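Side-chain contacts in 2,4-dihydroxyhept-2-ene-1,7-dioic acid aldolase (Kordia algicida OT-1, PDB 6BDE), which binds heme b and, as a member of the heme nitric oxide/oxygen (H-NOX) family, probably senses nitric oxide or oxygen: residues E72-F75 / S76-D80; R137-H140 / H141-L144. The protein carries 1 engineered substitution. One frame throughout, in Å; residues are numbered along the deposited sequence.

Overall arrangement
The two contacts lie one after the other in the chain and meet at the heme. Contact 1 belongs to helix 63-81 and brings I78 against a vinyl-bearing pyrrole. Contact 2 spans the turn into helix 140-153, where R137 holds a propionate while M139, F142 and G143 line the porphyrin nearby. Their centres are about 15 Å apart, yet they touch where F74 packs on F142, with F74 CG 3.8 Å from F142 CZ. The side chain of I78 is about 7 Å from that of H104, the axial ligand of the iron, and the side chain of F74 is about 8 Å from that of K2, another heme-binding residue.

Contact 1. Residues E72-F75 / S76-D80; sequences EHFF and SVIED. With HEM (protoporphyrin IX containing Fe), chain B.
Helix 63-81 supplies I78 to the heme pocket, with F74 packed against it one turn earlier. I78 reaches across F74 at about a right angle, with its CD1 3.8 Å from F74 CD2. Its CG1 lies anti to the carbonyl carbon (chi1 -72°), which lets the two branches of I78 divide the work on the ligand: I78 CD1 comes to 3.4 Å from HEM C3B, while CG2 approaches vinyl atom HEM CAB equally closely. A branched aliphatic side chain suits a place where it must touch both a phenyl ring and the porphyrin. V77 packs on F74 as well, its CB over one face of the ring, offset toward the rim, and 4.2 Å from F74 CD1.

In this H-NOX domain the helix is packed between helices 3-17 and 140-153, and S76 lies on a partly exposed part of it. There the hydroxyl folds back between the backbone N and the carbonyl carbon (chi1 70°), so that S76 OG donates to H73 O at 2.6 Å, in the carbonyl plane. The same oxygen takes a weak bond from S76 N.

On the side toward helix 140-153, E79 crosses F75 obliquely. Its CG rests 3.7 Å from F75 CE2, and the carboxylate plane is turned 57° from the ring. Were E79 cut back to an alanine, F75 CE2 would probably lose the CG that rests on it, and L86 and H153 a neighbour. The backbone links the pair too, E79 N donating to F75 O at 2.8 Å.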
loop_
_atom_site.group_PDB
_atom_site.type_symbol
_atom_site.label_atom_id
_atom_site.label_comp_id
_atom_site.label_asym_id
_atom_site.label_seq_id
_atom_site.Cartn_x
_atom_site.Cartn_y
_atom_site.Cartn_z
ATOM N N GLU A 72 2.563 -4.383 3.344
ATOM C CA GLU A 72 2.286 -5.259 4.476
ATOM C C GLU A 72 2.710 -4.609 5.787
ATOM O O GLU A 72 2.015 -4.736 6.802
ATOM C CB GLU A 72 2.988 -6.603 4.285
ATOM C CG GLU A 72 2.487 -7.393 3.089
ATOM C CD GLU A 72 2.933 -8.841 3.110
ATOM O OE1 GLU A 72 3.916 -9.156 3.813
ATOM O OE2 GLU A 72 2.295 -9.667 2.423
ATOM N N HIS A 73 3.841 -3.899 5.781
ATOM C CA HIS A 73 4.292 -3.223 6.993
ATOM C C HIS A 73 3.371 -2.068 7.359
ATOM O O HIS A 73 3.139 -1.804 8.546
ATOM C CB HIS A 73 5.727 -2.724 6.817
ATOM C CG HIS A 73 6.157 -1.745 7.864
ATOM N ND1 HIS A 73 6.420 -2.114 9.166
ATOM C CD2 HIS A 73 6.363 -0.408 7.804
ATOM C CE1 HIS A 73 6.773 -1.048 9.861
ATOM N NE2 HIS A 73 6.747 0.001 9.059
ATOM N N PHE A 74 2.835 -1.365 6.358
ATOM C CA PHE A 74 1.988 -0.213 6.641
ATOM C C PHE A 74 0.661 -0.606 7.274
ATOM O O PHE A 74 0.030 0.233 7.927
ATOM C CB PHE A 74 1.734 0.593 5.366
ATOM C CG PHE A 74 1.202 1.974 5.623
ATOM C CD1 PHE A 74 2.035 2.975 6.097
ATOM C CD2 PHE A 74 -0.133 2.270 5.404
ATOM C CE1 PHE A 74 1.548 4.246 6.342
ATOM C CE2 PHE A 74 -0.627 3.539 5.646
ATOM C CZ PHE A 74 0.215 4.528 6.115
ATOM N N PHE A 75 0.221 -1.854 7.099
ATOM C CA PHE A 75 -1.001 -2.294 7.766
ATOM C C PHE A 75 -0.837 -2.268 9.279
ATOM O O PHE A 75 -1.782 -1.946 10.008
ATOM C CB PHE A 75 -1.391 -3.693 7.291
ATOM C CG PHE A 75 -2.764 -4.120 7.732
ATOM C CD1 PHE A 75 -3.868 -3.882 6.930
ATOM C CD2 PHE A 75 -2.951 -4.758 8.948
ATOM C CE1 PHE A 75 -5.133 -4.273 7.332
ATOM C CE2 PHE A 75 -4.211 -5.150 9.356
ATOM C CZ PHE A 75 -5.304 -4.907 8.547
ATOM N N SER A 76 0.358 -2.603 9.771
ATOM C CA SER A 76 0.616 -2.519 11.204
ATOM C C SER A 76 0.576 -1.077 11.693
ATOM O O SER A 76 0.179 -0.823 12.835
ATOM C CB SER A 76 1.964 -3.159 11.536
ATOM O OG SER A 76 3.036 -2.371 11.051
ATOM N N VAL A 77 0.984 -0.124 10.850
ATOM C CA VAL A 77 0.826 1.285 11.194
ATOM C C VAL A 77 -0.651 1.636 11.304
ATOM O O VAL A 77 -1.058 2.418 12.172
ATOM C CB VAL A 77 1.542 2.173 10.158
ATOM C CG1 VAL A 77 1.462 3.638 10.565
ATOM C CG2 VAL A 77 2.989 1.735 9.989
ATOM N N ILE A 78 -1.475 1.060 10.429
ATOM C CA ILE A 78 -2.917 1.260 10.513
ATOM C C ILE A 78 -3.476 0.597 11.764
ATOM O O ILE A 78 -4.350 1.152 12.443
ATOM C CB ILE A 78 -3.594 0.725 9.239
ATOM C CG1 ILE A 78 -3.294 1.641 8.050
ATOM C CG2 ILE A 78 -5.087 0.562 9.462
ATOM C CD1 ILE A 78 -3.406 0.955 6.709
ATOM N N GLU A 79 -2.979 -0.600 12.089
ATOM C CA GLU A 79 -3.465 -1.324 13.261
ATOM C C GLU A 79 -3.255 -0.524 14.539
ATOM O O GLU A 79 -4.134 -0.484 15.406
ATOM C CB GLU A 79 -2.763 -2.678 13.366
ATOM C CG GLU A 79 -3.516 -3.841 12.752
ATOM C CD GLU A 79 -2.718 -5.128 12.802
ATOM O OE1 GLU A 79 -1.498 -5.083 12.532
ATOM O OE2 GLU A 79 -3.307 -6.184 13.113
ATOM N N ASP A 80 -2.101 0.128 14.668
ATOM C CA ASP A 80 -1.745 0.804 15.908
ATOM C C ASP A 80 -2.205 2.254 15.966
ATOM O O ASP A 80 -2.186 2.850 17.049
ATOM C CB ASP A 80 -0.229 0.745 16.115
ATOM C CG ASP A 80 0.332 -0.653 15.919
ATOM O OD1 ASP A 80 -0.434 -1.628 16.062
ATOM O OD2 ASP A 80 1.539 -0.777 15.618
HETATM C CHA HEM B . -2.371 5.866 0.087
HETATM C CHB HEM B . -4.535 5.796 5.066
HETATM C CHC HEM B . -6.852 0.908 4.009
HETATM C CHD HEM B . -4.478 0.860 -0.899
HETATM C C1A HEM B . -2.996 5.939 1.671
HETATM C C2A HEM B . -2.339 6.987 2.357
HETATM C C3A HEM B . -2.877 6.966 3.580
HETATM C C4A HEM B . -3.806 5.908 3.539
HETATM C CMA HEM B . -2.559 7.887 4.755
HETATM C CAA HEM B . -1.280 7.949 1.818
HETATM C CBA HEM B . -2.004 9.154 1.210
HETATM C CGA HEM B . -1.018 10.232 0.768
HETATM O O1A HEM B . -1.442 11.368 0.428
HETATM O O2A HEM B . 0.218 9.991 0.743
HETATM C C1B HEM B . -5.291 4.324 5.024
HETATM C C2B HEM B . -5.814 3.719 6.341
HETATM C C3B HEM B . -6.396 2.464 5.995
HETATM C C4B HEM B . -6.214 2.358 4.509
HETATM C CMB HEM B . -5.731 4.350 7.732
HETATM C CAB HEM B . -7.077 1.451 6.909
HETATM C CBB HEM B . -8.106 1.802 7.652
HETATM C C1C HEM B . -6.149 0.728 2.458
HETATM C C2C HEM B . -6.261 -0.608 2.014
HETATM C C3C HEM B . -5.674 -0.613 0.806
HETATM C C4C HEM B . -5.257 0.717 0.604
HETATM C CMC HEM B . -6.907 -1.784 2.743
HETATM C CAC HEM B . -5.508 -1.792 -0.147
HETATM C CBC HEM B . -6.297 -1.899 -1.194
HETATM C C1D HEM B . -3.727 2.352 -0.769
HETATM C C2D HEM B . -2.711 2.491 -1.877
HETATM C C3D HEM B . -2.129 3.772 -1.676
HETATM C C4D HEM B . -2.822 4.368 -0.432
HETATM C CMD HEM B . -2.385 1.492 -2.986
HETATM C CAD HEM B . -1.039 4.421 -2.529
HETATM C CBD HEM B . -1.548 5.694 -3.197
HETATM C CGD HEM B . -1.989 5.366 -4.619
HETATM O O1D HEM B . -2.119 4.164 -4.969
HETATM O O2D HEM B . -2.225 6.299 -5.431
HETATM N NA HEM B . -3.906 5.138 2.368
HETATM N NB HEM B . -5.465 3.420 3.787
HETATM N NC HEM B . -5.461 1.636 1.645
HETATM N ND HEM B . -3.838 3.430 0.252
HETATM FE FE HEM B . -5.117 3.618 1.807
#

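Contact 2. Residues R137-H140 / H141-L144; sequences RAMH and HFGL. With HEM (protoporphyrin IX containing Fe), chain B.
H140 and H141 meet rim to rim through their ring nitrogens: H140 ND1 is 2.9 Å from H141 ND1, and either may be the donor. Each nitrogen lies at the edge of the other ring; the planes are 75° apart and the rings do not stack, and the shared bond probably restrains the rotation of both. Histidine suits both places because one such nitrogen can give a proton and the other accept it. A water adds to the polar group: it accepts from H141 N, donates to A138 O and sits over the centre of one face of the H140 ring.

Backbone bonds start the helix. M139 is the N-cap residue, and its carbonyl oxygen receives G143 N at 3.2 Å, while H140 O receives L144 N.

The apolar contacts face the heme. M139 and F142 run side by side, and the bend at chi3 (61°) brings M139 CE over the face of the F142 ring, 4.1 Å from its centroid, a CH-pi contact for which a flexible thioether is well fitted. F142 in turn sets its edge against the porphyrin, with F142 CD2 3.5 Å from HEM C2D. G143 suits its place, since a CB there would come to about 3.1 Å from HEM CMD.

The charged contact belongs to R137. Two of its nitrogens grip one propionate oxygen: R137 NE is 2.8 Å from HEM O2D, and R137 NH2 bonds weakly to HEM O2D at 3.0 Å. HEM CGD lies in the guanidinium plane. Y133 and S135 also bond to the heme, and together with R137 they form the YxSxR motif by which H-NOX domains hold heme propionates.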
loop_
_atom_site.group_PDB
_atom_site.type_symbol
_atom_site.label_atom_id
_atom_site.label_comp_id
_atom_site.label_asym_id
_atom_site.label_seq_id
_atom_site.Cartn_x
_atom_site.Cartn_y
_atom_site.Cartn_z
ATOM N N ARG A 137 0.235 6.912 -9.671
ATOM C CA ARG A 137 1.428 6.510 -8.939
ATOM C C ARG A 137 1.738 5.024 -9.065
ATOM O O ARG A 137 2.835 4.604 -8.678
ATOM C CB ARG A 137 1.279 6.894 -7.462
ATOM C CG ARG A 137 1.180 8.401 -7.246
ATOM C CD ARG A 137 0.762 8.748 -5.829
ATOM N NE ARG A 137 -0.671 8.567 -5.617
ATOM C CZ ARG A 137 -1.596 9.458 -5.962
ATOM N NH1 ARG A 137 -1.241 10.595 -6.543
ATOM N NH2 ARG A 137 -2.877 9.209 -5.728
ATOM N N ALA A 138 0.805 4.228 -9.593
ATOM C CA ALA A 138 1.042 2.819 -9.913
ATOM C C ALA A 138 1.563 2.043 -8.706
ATOM O O ALA A 138 2.512 1.262 -8.803
ATOM C CB ALA A 138 1.997 2.682 -11.100
ATOM N N MET A 139 0.935 2.261 -7.552
ATOM C CA MET A 139 1.308 1.580 -6.314
ATOM C C MET A 139 0.405 0.386 -6.035
ATOM O O MET A 139 -0.029 0.168 -4.900
ATOM C CB MET A 139 1.293 2.562 -5.147
ATOM C CG MET A 139 2.340 3.659 -5.270
ATOM S SD MET A 139 2.309 4.844 -3.915
ATOM C CE MET A 139 2.661 3.778 -2.519
ATOM N N HIS A 140 0.125 -0.413 -7.069
ATOM C CA HIS A 140 -0.790 -1.541 -6.919
ATOM C C HIS A 140 -0.267 -2.563 -5.915
ATOM O O HIS A 140 -1.049 -3.170 -5.173
ATOM C CB HIS A 140 -1.030 -2.198 -8.280
ATOM C CG HIS A 140 0.188 -2.254 -9.151
ATOM N ND1 HIS A 140 1.147 -3.236 -9.026
ATOM C CD2 HIS A 140 0.599 -1.452 -10.161
ATOM C CE1 HIS A 140 2.098 -3.036 -9.920
ATOM N NE2 HIS A 140 1.790 -1.960 -10.622
ATOM N N HIS A 141 1.050 -2.775 -5.878
ATOM C CA HIS A 141 1.607 -3.743 -4.943
ATOM C C HIS A 141 1.647 -3.224 -3.512
ATOM O O HIS A 141 1.662 -4.029 -2.574
ATOM C CB HIS A 141 3.006 -4.170 -5.394
ATOM C CG HIS A 141 3.003 -5.375 -6.279
ATOM N ND1 HIS A 141 2.279 -5.434 -7.451
ATOM C CD2 HIS A 141 3.616 -6.576 -6.155
ATOM C CE1 HIS A 141 2.455 -6.615 -8.016
ATOM N NE2 HIS A 141 3.262 -7.327 -7.249
ATOM N N PHE A 142 1.667 -1.902 -3.323
ATOM C CA PHE A 142 1.443 -1.351 -1.992
ATOM C C PHE A 142 0.048 -1.705 -1.495
ATOM O O PHE A 142 -0.125 -2.116 -0.341
ATOM C CB PHE A 142 1.646 0.166 -2.008
ATOM C CG PHE A 142 1.464 0.820 -0.666
ATOM C CD1 PHE A 142 2.445 0.725 0.307
ATOM C CD2 PHE A 142 0.314 1.539 -0.382
ATOM C CE1 PHE A 142 2.279 1.329 1.543
ATOM C CE2 PHE A 142 0.143 2.147 0.849
ATOM C CZ PHE A 142 1.126 2.041 1.813
ATOM N N GLY A 143 -0.959 -1.566 -2.360
ATOM C CA GLY A 143 -2.297 -1.993 -2.000
ATOM C C GLY A 143 -2.420 -3.496 -1.852
ATOM O O GLY A 143 -3.182 -3.976 -1.009
ATOM N N LEU A 144 -1.677 -4.257 -2.661
ATOM C CA LEU A 144 -1.700 -5.711 -2.534
ATOM C C LEU A 144 -1.183 -6.148 -1.170
ATOM O O LEU A 144 -1.742 -7.061 -0.551
ATOM C CB LEU A 144 -0.875 -6.350 -3.653
ATOM C CG LEU A 144 -0.663 -7.865 -3.583
ATOM C CD1 LEU A 144 -1.990 -8.606 -3.568
ATOM C CD2 LEU A 144 0.199 -8.339 -4.743
HETATM C CHA HEM B . -2.371 5.866 0.087
HETATM C CHB HEM B . -4.535 5.796 5.066
HETATM C CHC HEM B . -6.852 0.908 4.009
HETATM C CHD HEM B . -4.478 0.860 -0.899
HETATM C C1A HEM B . -2.996 5.939 1.671
HETATM C C2A HEM B . -2.339 6.987 2.357
HETATM C C3A HEM B . -2.877 6.966 3.580
HETATM C C4A HEM B . -3.806 5.908 3.539
HETATM C CMA HEM B . -2.559 7.887 4.755
HETATM C CAA HEM B . -1.280 7.949 1.818
HETATM C CBA HEM B . -2.004 9.154 1.210
HETATM C CGA HEM B . -1.018 10.232 0.768
HETATM O O1A HEM B . -1.442 11.368 0.428
HETATM O O2A HEM B . 0.218 9.991 0.743
HETATM C C1B HEM B . -5.291 4.324 5.024
HETATM C C2B HEM B . -5.814 3.719 6.341
HETATM C C3B HEM B . -6.396 2.464 5.995
HETATM C C4B HEM B . -6.214 2.358 4.509
HETATM C CMB HEM B . -5.731 4.350 7.732
HETATM C CAB HEM B . -7.077 1.451 6.909
HETATM C CBB HEM B . -8.106 1.802 7.652
HETATM C C1C HEM B . -6.149 0.728 2.458
HETATM C C2C HEM B . -6.261 -0.608 2.014
HETATM C C3C HEM B . -5.674 -0.613 0.806
HETATM C C4C HEM B . -5.257 0.717 0.604
HETATM C CMC HEM B . -6.907 -1.784 2.743
HETATM C CAC HEM B . -5.508 -1.792 -0.147
HETATM C CBC HEM B . -6.297 -1.899 -1.194
HETATM C C1D HEM B . -3.727 2.352 -0.769
HETATM C C2D HEM B . -2.711 2.491 -1.877
HETATM C C3D HEM B . -2.129 3.772 -1.676
HETATM C C4D HEM B . -2.822 4.368 -0.432
HETATM C CMD HEM B . -2.385 1.492 -2.986
HETATM C CAD HEM B . -1.039 4.421 -2.529
HETATM C CBD HEM B . -1.548 5.694 -3.197
HETATM C CGD HEM B . -1.989 5.366 -4.619
HETATM O O1D HEM B . -2.119 4.164 -4.969
HETATM O O2D HEM B . -2.225 6.299 -5.431
HETATM N NA HEM B . -3.906 5.138 2.368
HETATM N NB HEM B . -5.465 3.420 3.787
HETATM N NC HEM B . -5.461 1.636 1.645
HETATM N ND HEM B . -3.838 3.430 0.252
HETATM FE FE HEM B . -5.117 3.618 1.807
HETATM O O HOH W 1 3.064 -1.124 -7.277
#